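Local coordinates for XRE family transcriptional regulator (Enterobacter cloacae subsp. cloacae, PDB 6B8W), which is probably a DNA-binding transcription factor, represented here by its cupin domain, a small beta barrel that can bind manganese, at residues Glu49-Ile54 / Trp58-Pro63. Numbering follows the deposited sequence.
Sequences ELEMKI and WRTLYP
Strands 50-54 and 57-61 form an antiparallel beta hairpin of the cupin barrel, in which Leu-50 pairs with Leu-61 and Met-52 with Arg-59. Both are hydrogen-bonded pairs. Leu-61 N reaches Leu-50 O at 2.7 Å, and Met-52 N reaches Arg-59 O at 2.9 Å. The bond from Arg-59 N to Met-52 O is less straight, 144° at the hydrogen.

Leu-50, Met-52 and Leu-61 face the barrel interior. Met-52 CG meets Leu-61 CD1 at 3.8 Å. Strands 40-47, 66-70 and 85-92 pack against these apolar side chains. Met-52 also touches Tyr-77, which with Glu-41 and His-75 binds manganese in a structure of this protein; no metal is bound to this chain.

The other face carries Glu-51, Thr-60, Lys-53 and Trp-58. Lys-53 CB sits over the six-membered ring of Trp-58, 3.5 Å from its centroid, a CH-pi contact. With its CG anti to the backbone N (chi1 -170°), the extended lysine chain runs on across the indole, and CD lies 3.7 Å from Trp-58 CE2. Arg-78 makes a cation-pi contact with the same indole and a salt bridge to Glu-51 OE1; this oxygen also hydrogen-bonds to Ser-80 OG. A water links Glu-51 OE2 to Thr-60 OG1.

Glu-49 and Tyr-62 run side by side, with a water between Glu-49 OE1 and Tyr-62 OH. Two further waters lie at the in-plane edge of the Arg-59 guanidinium. One accepts from Arg-59 NE and also lies 2.8 Å from Met-52 O; the other accepts from Arg-59 NH2 at 3.0 Å and lies near Ile-54 O.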
loop_
_atom_site.group_PDB
_atom_site.type_symbol
_atom_site.label_atom_id
_atom_site.label_comp_id
_atom_site.label_asym_id
_atom_site.label_seq_id
_atom_site.Cartn_x
_atom_site.Cartn_y
_atom_site.Cartn_z
ATOM N N GLU A 49 11.478 -1.928 -10.666
ATOM C CA GLU A 49 12.592 -1.598 -9.785
ATOM C C GLU A 49 12.647 -0.095 -9.641
ATOM O O GLU A 49 12.622 0.615 -10.630
ATOM C CB GLU A 49 13.914 -2.020 -10.401
ATOM C CG GLU A 49 14.009 -3.480 -10.716
ATOM C CD GLU A 49 15.352 -3.859 -11.282
ATOM O OE1 GLU A 49 16.244 -2.984 -11.405
ATOM O OE2 GLU A 49 15.502 -5.057 -11.573
ATOM N N LEU A 50 12.704 0.378 -8.409
ATOM C CA LEU A 50 12.753 1.797 -8.132
ATOM C C LEU A 50 14.052 2.208 -7.439
ATOM O O LEU A 50 14.536 1.519 -6.538
ATOM C CB LEU A 50 11.589 2.160 -7.202
ATOM C CG LEU A 50 11.479 3.626 -6.760
ATOM C CD1 LEU A 50 11.136 4.496 -7.951
ATOM C CD2 LEU A 50 10.420 3.780 -5.676
ATOM N N GLU A 51 14.586 3.353 -7.827
ATOM C CA GLU A 51 15.701 3.933 -7.117
ATOM C C GLU A 51 15.149 5.104 -6.284
ATOM O O GLU A 51 14.398 5.928 -6.801
ATOM C CB GLU A 51 16.770 4.413 -8.093
ATOM C CG GLU A 51 17.506 3.288 -8.784
ATOM C CD GLU A 51 18.457 3.783 -9.872
ATOM O OE1 GLU A 51 18.136 4.781 -10.572
ATOM O OE2 GLU A 51 19.509 3.125 -10.079
ATOM N N MET A 52 15.486 5.135 -4.996
ATOM C CA MET A 52 15.082 6.206 -4.083
ATOM C C MET A 52 16.325 6.893 -3.546
ATOM O O MET A 52 17.255 6.223 -3.084
ATOM C CB MET A 52 14.322 5.681 -2.858
ATOM C CG MET A 52 12.887 5.266 -3.088
ATOM S SD MET A 52 11.814 6.571 -3.687
ATOM C CE MET A 52 11.898 7.746 -2.337
ATOM N N LYS A 53 16.308 8.217 -3.569
ATOM C CA LYS A 53 17.380 9.009 -3.018
ATOM C C LYS A 53 16.811 9.574 -1.717
ATOM O O LYS A 53 15.876 10.361 -1.742
ATOM C CB LYS A 53 17.802 10.138 -3.946
ATOM C CG LYS A 53 19.070 10.819 -3.485
ATOM C CD LYS A 53 19.475 11.956 -4.404
ATOM C CE LYS A 53 20.839 12.497 -4.001
ATOM N NZ LYS A 53 21.249 13.572 -4.941
ATOM N N ILE A 54 17.390 9.166 -0.598
ATOM C CA ILE A 54 16.937 9.550 0.738
ATOM C C ILE A 54 18.197 9.868 1.536
ATOM O O ILE A 54 19.182 9.118 1.473
ATOM C CB ILE A 54 16.181 8.366 1.391
ATOM C CG1 ILE A 54 14.870 8.101 0.647
ATOM C CG2 ILE A 54 15.899 8.628 2.865
ATOM C CD1 ILE A 54 14.273 6.748 0.910
ATOM N N TRP A 58 21.375 7.123 -2.851
ATOM C CA TRP A 58 20.530 6.268 -3.662
ATOM C C TRP A 58 20.510 4.824 -3.171
ATOM O O TRP A 58 21.530 4.307 -2.716
ATOM C CB TRP A 58 21.011 6.242 -5.123
ATOM C CG TRP A 58 20.810 7.518 -5.837
ATOM C CD1 TRP A 58 21.755 8.487 -6.094
ATOM C CD2 TRP A 58 19.582 7.999 -6.365
ATOM N NE1 TRP A 58 21.177 9.527 -6.766
ATOM C CE2 TRP A 58 19.845 9.258 -6.948
ATOM C CE3 TRP A 58 18.281 7.474 -6.432
ATOM C CZ2 TRP A 58 18.851 10.011 -7.587
ATOM C CZ3 TRP A 58 17.282 8.236 -7.056
ATOM C CH2 TRP A 58 17.584 9.484 -7.634
ATOM N N ARG A 59 19.353 4.186 -3.293
ATOM C CA ARG A 59 19.192 2.750 -3.005
ATOM C C ARG A 59 18.176 2.213 -4.012
ATOM O O ARG A 59 17.331 2.961 -4.495
ATOM C CB ARG A 59 18.685 2.475 -1.584
ATOM C CG ARG A 59 17.194 2.772 -1.381
ATOM C CD ARG A 59 16.761 2.546 0.062
ATOM N NE ARG A 59 17.235 3.617 0.943
ATOM C CZ ARG A 59 17.054 3.633 2.262
ATOM N NH1 ARG A 59 16.423 2.620 2.872
ATOM N NH2 ARG A 59 17.509 4.656 2.980
ATOM N N THR A 60 18.254 0.920 -4.296
ATOM C CA THR A 60 17.328 0.253 -5.199
ATOM C C THR A 60 16.345 -0.578 -4.379
ATOM O O THR A 60 16.741 -1.266 -3.439
ATOM C CB THR A 60 18.070 -0.647 -6.196
ATOM O OG1 THR A 60 19.019 0.148 -6.913
ATOM C CG2 THR A 60 17.114 -1.283 -7.178
ATOM N N LEU A 61 15.069 -0.439 -4.705
ATOM C CA LEU A 61 13.978 -1.188 -4.067
ATOM C C LEU A 61 13.294 -2.071 -5.089
ATOM O O LEU A 61 12.994 -1.624 -6.200
ATOM C CB LEU A 61 12.969 -0.226 -3.490
ATOM C CG LEU A 61 13.460 0.649 -2.337
ATOM C CD1 LEU A 61 12.398 1.682 -2.020
ATOM C CD2 LEU A 61 13.780 -0.168 -1.097
ATOM N N TYR A 62 13.047 -3.325 -4.710
ATOM C CA TYR A 62 12.393 -4.305 -5.565
ATOM C C TYR A 62 10.942 -4.515 -5.058
ATOM O O TYR A 62 10.595 -4.018 -3.974
ATOM C CB TYR A 62 13.200 -5.613 -5.571
ATOM C CG TYR A 62 14.564 -5.432 -6.186
ATOM C CD1 TYR A 62 14.742 -5.475 -7.574
ATOM C CD2 TYR A 62 15.669 -5.161 -5.390
ATOM C CE1 TYR A 62 15.989 -5.266 -8.136
ATOM C CE2 TYR A 62 16.920 -4.970 -5.943
ATOM C CZ TYR A 62 17.073 -5.021 -7.306
ATOM O OH TYR A 62 18.312 -4.814 -7.825
ATOM N N PRO A 63 10.102 -5.237 -5.831
ATOM C CA PRO A 63 8.697 -5.444 -5.440
ATOM C C PRO A 63 8.495 -5.895 -4.006
ATOM O O PRO A 63 9.174 -6.794 -3.540
ATOM C CB PRO A 63 8.225 -6.492 -6.432
ATOM C CG PRO A 63 9.005 -6.101 -7.665
ATOM C CD PRO A 63 10.371 -5.886 -7.125
HETATM O O HOH W 1 18.498 -4.405 -10.363
HETATM O O HOH W 2 18.993 0.304 -9.685
HETATM O O HOH W 3 18.010 5.765 -0.396
HETATM O O HOH W 4 19.444 6.566 1.809
#